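Local coordinates for glycosyltransferase (Rickettsia africae, PDB 7MI0), which probably transfers a sugar from an activated donor to an acceptor, as a two-domain glycosyltransferase of the GT-B fold, at residues V85-A90 with S116-K121; S159-Q164 with I297-F302; C244-D249 with I273-N278. All blocks are in the same frame, centred on the assembly; numbering follows the deposited sequence.

Interaction 1: V85-A90 with S116-K121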
# COMPACT_ATOMS: atom_id res chain seq x y z
N VAL A 85 10.00 -4.07 -29.88
CA VAL A 85 10.49 -4.32 -28.52
C VAL A 85 9.49 -5.18 -27.75
O VAL A 85 9.88 -6.06 -26.98
CB VAL A 85 10.78 -2.99 -27.81
CG1 VAL A 85 11.14 -3.23 -26.36
CG2 VAL A 85 11.90 -2.26 -28.53
N ILE A 86 8.19 -4.95 -27.95
CA ILE A 86 7.18 -5.78 -27.30
C ILE A 86 7.33 -7.23 -27.74
O ILE A 86 7.35 -8.15 -26.92
CB ILE A 86 5.77 -5.25 -27.59
CG1 ILE A 86 5.59 -3.85 -26.99
CG2 ILE A 86 4.73 -6.19 -27.03
CD1 ILE A 86 4.25 -3.24 -27.30
N LEU A 87 7.44 -7.45 -29.06
CA LEU A 87 7.57 -8.81 -29.57
C LEU A 87 8.87 -9.45 -29.13
O LEU A 87 8.92 -10.66 -28.88
CB LEU A 87 7.47 -8.81 -31.10
CG LEU A 87 6.09 -8.53 -31.69
CD1 LEU A 87 6.18 -8.47 -33.20
CD2 LEU A 87 5.11 -9.60 -31.26
N ASN A 88 9.94 -8.67 -29.04
CA ASN A 88 11.23 -9.25 -28.67
C ASN A 88 11.31 -9.52 -27.17
O ASN A 88 11.86 -10.55 -26.76
CB ASN A 88 12.37 -8.34 -29.11
CG ASN A 88 13.72 -8.98 -28.92
OD1 ASN A 88 14.08 -9.92 -29.62
ND2 ASN A 88 14.48 -8.48 -27.95
N ASN A 89 10.79 -8.61 -26.34
CA ASN A 89 10.66 -8.91 -24.92
C ASN A 89 9.80 -10.15 -24.72
O ASN A 89 10.15 -11.03 -23.92
CB ASN A 89 10.08 -7.72 -24.16
CG ASN A 89 11.10 -6.63 -23.89
OD1 ASN A 89 12.31 -6.87 -23.92
ND2 ASN A 89 10.62 -5.42 -23.62
N ALA A 90 8.70 -10.25 -25.45
CA ALA A 90 7.85 -11.43 -25.34
C ALA A 90 8.63 -12.70 -25.66
O ALA A 90 8.43 -13.74 -25.02
CB ALA A 90 6.64 -11.30 -26.26
N SER A 116 4.36 -9.81 -21.61
CA SER A 116 4.13 -10.99 -20.77
C SER A 116 2.93 -11.79 -21.27
O SER A 116 2.97 -13.03 -21.28
CB SER A 116 3.92 -10.57 -19.32
OG SER A 116 4.96 -9.71 -18.89
N TYR A 117 1.86 -11.10 -21.68
CA TYR A 117 0.68 -11.78 -22.20
C TYR A 117 1.02 -12.60 -23.45
O TYR A 117 0.54 -13.73 -23.62
CB TYR A 117 -0.41 -10.76 -22.52
CG TYR A 117 -1.57 -11.33 -23.30
CD1 TYR A 117 -2.56 -12.06 -22.65
CD2 TYR A 117 -1.67 -11.15 -24.67
CE1 TYR A 117 -3.62 -12.60 -23.36
CE2 TYR A 117 -2.73 -11.68 -25.39
CZ TYR A 117 -3.70 -12.40 -24.72
OH TYR A 117 -4.75 -12.93 -25.42
N LEU A 118 1.85 -12.05 -24.34
CA LEU A 118 2.28 -12.83 -25.49
C LEU A 118 3.10 -14.04 -25.06
O LEU A 118 2.96 -15.13 -25.63
CB LEU A 118 3.07 -11.94 -26.45
CG LEU A 118 2.30 -10.88 -27.23
CD1 LEU A 118 3.23 -10.07 -28.12
CD2 LEU A 118 1.20 -11.52 -28.06
N ALA A 119 3.95 -13.87 -24.05
CA ALA A 119 4.83 -14.96 -23.64
C ALA A 119 4.03 -16.15 -23.12
O ALA A 119 4.39 -17.30 -23.36
CB ALA A 119 5.81 -14.48 -22.57
N THR A 120 2.92 -15.88 -22.43
CA THR A 120 2.10 -16.97 -21.91
C THR A 120 1.19 -17.56 -22.97
O THR A 120 0.90 -18.76 -22.94
CB THR A 120 1.29 -16.50 -20.71
OG1 THR A 120 0.45 -15.41 -21.09
CG2 THR A 120 2.20 -16.05 -19.58
N LYS A 121 0.71 -16.73 -23.91
CA LYS A 121 -0.11 -17.22 -25.01
C LYS A 121 0.63 -18.28 -25.81
O LYS A 121 0.00 -19.22 -26.33
CB LYS A 121 -0.54 -16.06 -25.91
CG LYS A 121 -1.32 -16.47 -27.16
CD LYS A 121 -1.31 -15.36 -28.23
CE LYS A 121 -1.64 -15.91 -29.63
NZ LYS A 121 -1.11 -15.07 -30.76

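Interaction 2: S159-Q164 with I297-F302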
# COMPACT_ATOMS: atom_id res chain seq x y z
N SER A 159 -8.10 -4.23 -3.40
CA SER A 159 -9.15 -3.73 -2.52
C SER A 159 -10.49 -3.91 -3.21
O SER A 159 -10.57 -4.21 -4.40
CB SER A 159 -8.91 -2.26 -2.15
OG SER A 159 -8.88 -1.42 -3.30
N ASN A 160 -11.56 -3.72 -2.44
CA ASN A 160 -12.88 -3.71 -3.06
C ASN A 160 -13.11 -2.44 -3.85
O ASN A 160 -13.93 -2.44 -4.77
CB ASN A 160 -13.98 -3.89 -2.02
CG ASN A 160 -14.14 -5.34 -1.59
OD1 ASN A 160 -14.78 -6.14 -2.28
ND2 ASN A 160 -13.57 -5.68 -0.43
N PHE A 161 -12.41 -1.37 -3.51
CA PHE A 161 -12.49 -0.15 -4.30
C PHE A 161 -11.94 -0.38 -5.71
O PHE A 161 -12.54 0.07 -6.69
CB PHE A 161 -11.73 0.96 -3.57
CG PHE A 161 -11.62 2.24 -4.32
CD1 PHE A 161 -12.71 3.06 -4.48
CD2 PHE A 161 -10.39 2.66 -4.82
CE1 PHE A 161 -12.60 4.26 -5.16
CE2 PHE A 161 -10.27 3.85 -5.49
CZ PHE A 161 -11.38 4.66 -5.66
N VAL A 162 -10.83 -1.10 -5.82
CA VAL A 162 -10.29 -1.42 -7.14
C VAL A 162 -11.20 -2.42 -7.86
O VAL A 162 -11.40 -2.33 -9.07
CB VAL A 162 -8.85 -1.95 -7.01
CG1 VAL A 162 -8.37 -2.56 -8.32
CG2 VAL A 162 -7.91 -0.82 -6.60
N LYS A 163 -11.75 -3.39 -7.12
CA LYS A 163 -12.64 -4.37 -7.73
C LYS A 163 -13.86 -3.69 -8.35
O LYS A 163 -14.30 -4.06 -9.44
CB LYS A 163 -13.09 -5.41 -6.70
CG LYS A 163 -14.11 -6.42 -7.22
CD LYS A 163 -14.87 -7.07 -6.06
CE LYS A 163 -15.93 -8.05 -6.55
NZ LYS A 163 -15.36 -9.34 -6.99
N GLN A 164 -14.41 -2.68 -7.67
CA GLN A 164 -15.53 -1.93 -8.22
C GLN A 164 -15.15 -1.26 -9.54
O GLN A 164 -15.91 -1.32 -10.51
CB GLN A 164 -16.02 -0.90 -7.22
CG GLN A 164 -16.88 -1.50 -6.13
CD GLN A 164 -18.06 -2.27 -6.70
OE1 GLN A 164 -18.79 -1.76 -7.55
NE2 GLN A 164 -18.23 -3.50 -6.24
N ILE A 297 -7.31 13.67 -0.14
CA ILE A 297 -8.50 14.23 -0.76
C ILE A 297 -8.77 13.64 -2.13
O ILE A 297 -9.79 13.97 -2.76
CB ILE A 297 -8.41 15.76 -0.83
CG1 ILE A 297 -7.21 16.18 -1.67
CG2 ILE A 297 -8.30 16.34 0.56
CD1 ILE A 297 -6.95 17.66 -1.66
N GLU A 298 -7.87 12.79 -2.64
CA GLU A 298 -8.08 11.99 -3.82
C GLU A 298 -7.95 10.52 -3.45
O GLU A 298 -7.11 10.17 -2.61
CB GLU A 298 -7.09 12.35 -4.94
CG GLU A 298 -7.38 13.72 -5.57
CD GLU A 298 -6.47 14.06 -6.75
OE1 GLU A 298 -5.99 13.13 -7.44
OE2 GLU A 298 -6.22 15.26 -6.97
N PRO A 299 -8.77 9.64 -4.02
CA PRO A 299 -8.88 8.28 -3.48
C PRO A 299 -7.59 7.49 -3.62
O PRO A 299 -6.81 7.68 -4.55
CB PRO A 299 -10.00 7.66 -4.31
CG PRO A 299 -9.97 8.42 -5.60
CD PRO A 299 -9.58 9.82 -5.24
N GLU A 300 -7.38 6.59 -2.67
CA GLU A 300 -6.25 5.68 -2.68
C GLU A 300 -6.76 4.25 -2.76
O GLU A 300 -7.79 3.92 -2.16
CB GLU A 300 -5.37 5.85 -1.44
CG GLU A 300 -4.67 7.20 -1.37
CD GLU A 300 -3.79 7.33 -0.15
OE1 GLU A 300 -4.34 7.44 0.97
OE2 GLU A 300 -2.56 7.33 -0.32
N ALA A 301 -6.04 3.41 -3.50
CA ALA A 301 -6.45 2.02 -3.65
C ALA A 301 -6.56 1.34 -2.29
O ALA A 301 -7.45 0.51 -2.07
CB ALA A 301 -5.47 1.29 -4.55
N PHE A 302 -5.65 1.67 -1.37
CA PHE A 302 -5.70 1.17 -0.01
C PHE A 302 -4.88 2.11 0.87
O PHE A 302 -3.87 2.66 0.42
CB PHE A 302 -5.16 -0.26 0.09
CG PHE A 302 -3.68 -0.37 -0.13
CD1 PHE A 302 -3.15 -0.44 -1.41
CD2 PHE A 302 -2.80 -0.41 0.95
CE1 PHE A 302 -1.79 -0.55 -1.62
CE2 PHE A 302 -1.44 -0.51 0.75
CZ PHE A 302 -0.93 -0.58 -0.53

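Interaction 3: C244-D249 with I273-N278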
# COMPACT_ATOMS: atom_id res chain seq x y z
N CYS A 244 2.20 17.71 16.28
CA CYS A 244 1.92 16.96 15.06
C CYS A 244 3.20 16.74 14.27
O CYS A 244 3.93 17.70 13.99
CB CYS A 244 0.90 17.69 14.20
SG CYS A 244 0.54 16.78 12.69
N LEU A 245 3.45 15.49 13.90
CA LEU A 245 4.60 15.11 13.10
C LEU A 245 4.16 14.70 11.70
O LEU A 245 3.32 13.80 11.55
CB LEU A 245 5.36 13.95 13.76
CG LEU A 245 6.12 14.24 15.05
CD1 LEU A 245 6.43 12.94 15.76
CD2 LEU A 245 7.40 15.00 14.74
N MET A 246 4.73 15.35 10.69
CA MET A 246 4.52 15.00 9.29
C MET A 246 5.79 14.35 8.77
O MET A 246 6.78 15.04 8.51
CB MET A 246 4.16 16.24 8.47
CG MET A 246 2.77 16.77 8.73
SD MET A 246 2.56 18.45 8.12
CE MET A 246 0.78 18.60 8.23
N VAL A 247 5.76 13.03 8.61
CA VAL A 247 6.93 12.27 8.18
C VAL A 247 6.62 11.60 6.85
O VAL A 247 5.58 10.95 6.70
CB VAL A 247 7.37 11.24 9.24
CG1 VAL A 247 7.85 11.96 10.49
CG2 VAL A 247 6.23 10.30 9.58
N GLY A 248 7.53 11.76 5.90
CA GLY A 248 7.36 11.25 4.55
C GLY A 248 8.31 11.94 3.62
O GLY A 248 8.96 12.93 3.96
N ASP A 249 8.40 11.40 2.40
CA ASP A 249 9.31 11.96 1.41
C ASP A 249 8.96 13.41 1.14
O ASP A 249 7.79 13.78 1.06
CB ASP A 249 9.27 11.17 0.11
CG ASP A 249 10.07 11.84 -1.00
OD1 ASP A 249 11.29 12.06 -0.80
OD2 ASP A 249 9.49 12.17 -2.06
N ILE A 273 3.51 21.76 14.67
CA ILE A 273 3.60 20.91 13.49
C ILE A 273 4.99 21.08 12.92
O ILE A 273 5.43 22.20 12.64
CB ILE A 273 2.55 21.29 12.43
CG1 ILE A 273 1.20 21.62 13.08
CG2 ILE A 273 2.39 20.15 11.42
CD1 ILE A 273 0.23 22.31 12.16
N GLN A 274 5.71 19.96 12.74
CA GLN A 274 7.02 20.01 12.12
C GLN A 274 7.15 18.90 11.09
O GLN A 274 6.62 17.80 11.26
CB GLN A 274 8.15 19.89 13.16
CG GLN A 274 9.44 20.57 12.71
CD GLN A 274 10.54 20.53 13.76
OE1 GLN A 274 10.29 20.20 14.92
NE2 GLN A 274 11.75 20.88 13.36
N ILE A 275 7.85 19.21 10.00
CA ILE A 275 7.96 18.35 8.83
C ILE A 275 9.33 17.68 8.85
O ILE A 275 10.35 18.34 9.06
CB ILE A 275 7.75 19.15 7.54
CG1 ILE A 275 6.42 19.91 7.60
CG2 ILE A 275 7.83 18.24 6.32
CD1 ILE A 275 6.28 20.98 6.54
N PHE A 276 9.34 16.36 8.63
CA PHE A 276 10.57 15.58 8.66
C PHE A 276 10.65 14.71 7.41
O PHE A 276 9.63 14.25 6.88
CB PHE A 276 10.64 14.69 9.91
CG PHE A 276 10.86 15.46 11.19
CD1 PHE A 276 9.78 15.91 11.93
CD2 PHE A 276 12.14 15.73 11.63
CE1 PHE A 276 9.98 16.62 13.09
CE2 PHE A 276 12.34 16.44 12.80
CZ PHE A 276 11.26 16.89 13.53
N GLY A 277 11.88 14.49 6.94
CA GLY A 277 12.11 13.53 5.89
C GLY A 277 11.72 12.12 6.31
O GLY A 277 11.37 11.85 7.46
N ASN A 278 11.80 11.20 5.35
CA ASN A 278 11.25 9.87 5.56
C ASN A 278 11.87 9.20 6.79
O ASN A 278 13.03 9.43 7.14
CB ASN A 278 11.48 9.00 4.32
CG ASN A 278 10.69 7.70 4.38
OD1 ASN A 278 9.74 7.56 5.16
ND2 ASN A 278 11.08 6.74 3.55

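Interaction 1: V85-A90 with S116-K121
The carbonyl oxygen of I86 is held by two donors: A90 N, one turn later at 2.9 Å, closes the ordinary helical bond, and the hydroxyl of S115, the residue just before 116-121, ties it to the neighbouring helix. Next to this polar link the two helices meet through hydrocarbon. A90 turns its methyl toward the other helix, and A90 CB lies 3.6 Å from L118 CB, a spacing that a small residue allows where the axes come within 8.4 Å. L118 carries most of the contact. With CG beside the backbone N (chi1 -71°), its branch leans over the turn made by I86, L87 and A90. There L118 CD1 meets L87 CD2 at 3.7 Å and, more loosely, I86 CG2 at 4.3 Å. L87 starts out pointing away and reaches back with its CD2 branch, so the leucine pair closes the outer side of the contact. A119 is small for the same reason as A90: its CB sits 3.7 Å from A90 O and also rests on I93 and I97 farther along the first helix. Behind the interface, Y117 O accepts both K121 N and T120 OG1, the latter at 3.0 Å and 37° above the carbonyl plane; both donors come from the same face of that plane. S116 and T120 face strand 104-107, where V105 receives them. The axes cross at -47°. Helix 83-100 leads into strand 104-107 and helix 114-122 leads out of it, so the pair represents successive connecting helices packed side by side on a parallel sheet, as in the Rossmann-like N-terminal domain of a GT-B enzyme.

Interaction 2: S159-Q164 with I297-F302
F161 sends its CB toward 297-302, and with CG anti to the backbone N (chi1 175°) the ring extends from the first turn of its helix across to the opposing loop. Going outward, CD2 of F161 lies 3.9 Å from E300 O and near the CA of A301. F161 CE2 comes to P299 CB at 4.0 Å, and at the tip F161 CZ is 3.6 Å from the same atom. The ring thus runs along the backbone of 299-301 and ends on the proline, whose compact ring offers a rigid apolar surface. V162 adds a second apolar touch, its CG2 branch 3.8 Å from A301 CB; alanine suits this place because the loop backbone passes close by. The polar lock is S159. S159 OG donates to A301 O at 2.7 Å, with a C=O...O angle of 141°, and also accepts V162 N at 3.2 Å, so one hydroxyl serves both as N-cap of helix 160-168 and as a bond to the loop. E326 strengthens this end, its carboxylate accepting N160 N and F161 N, where its charge would probably favour the helix N-terminus. The CB of E300 points away from the helix, and E300 OE2 forms a salt bridge with K225. The two segments belong to different domains, so the contact joins the two across the interdomain boundary. By sequence E300 would be the first glutamate of the EX7E motif of GT4 enzymes, consistent with a place at the interdomain cleft where GT-B enzymes bind their donor.

Interaction 3: C244-D249 with I273-N278
C244 and I273 begin a parallel pairing of two strands joined through helix 254-266, a beta-alpha-beta unit of the Rossmann-like C-terminal domain. The bonds pass back and forth across the pair. C244 O takes Q274 N at 3.1 Å, Q274 O takes M246 N at 3.1 Å in an almost straight bond (177°), and M246 O takes F276 N at 2.9 Å. The ladder ends with a weak bond, G248 N to F276 O at 3.4 Å, as the chains leave the sheet. L245 and V247 spend their backbone bonds on strand 214-218, on the other flank of 243-247, whereas 273-276 is an edge strand of this sheet. Beyond the ladder, the D249 carboxylate is satisfied by S251 OG and R252 N.

On the face bearing C244, M246, I273 and I275, the long, unbranched M246 reaches across to both isoleucines: its chain is extended beyond CG, and M246 SD lies 3.7 Å from I273 CG2 and farther from I275 CG1. Helices 227-235 and 254-266 cover this face, hence its apolar residues. On the face that includes L245, V247 and F276, the phenylalanine ring meets Y206 edge-to-face. F276 CB rests against V247 CG1 at 3.9 Å, while CE1 of the same ring comes to 3.5 Å from L245 CD2.

In the fold
Interactions 1 and 3 each lie within one of the two domains, on opposite sides of the chain's centre, their own centres 43 Å apart. Interaction 2 joins the domains: its centre is about 30 Å from that of interaction 1 and 25 Å from that of interaction 3, and no two of the contacts touch. Nearest atoms of interactions 2 and 3 are still about 11 Å apart. Along the chain interaction 1 closes first, whereas interaction 3 is nested within the long loop that interaction 2 closes. The first and third lie inside the domain bodies, and the centre of the second lies about 11 Å from the centre of the chain, probably beside the catalytic cleft.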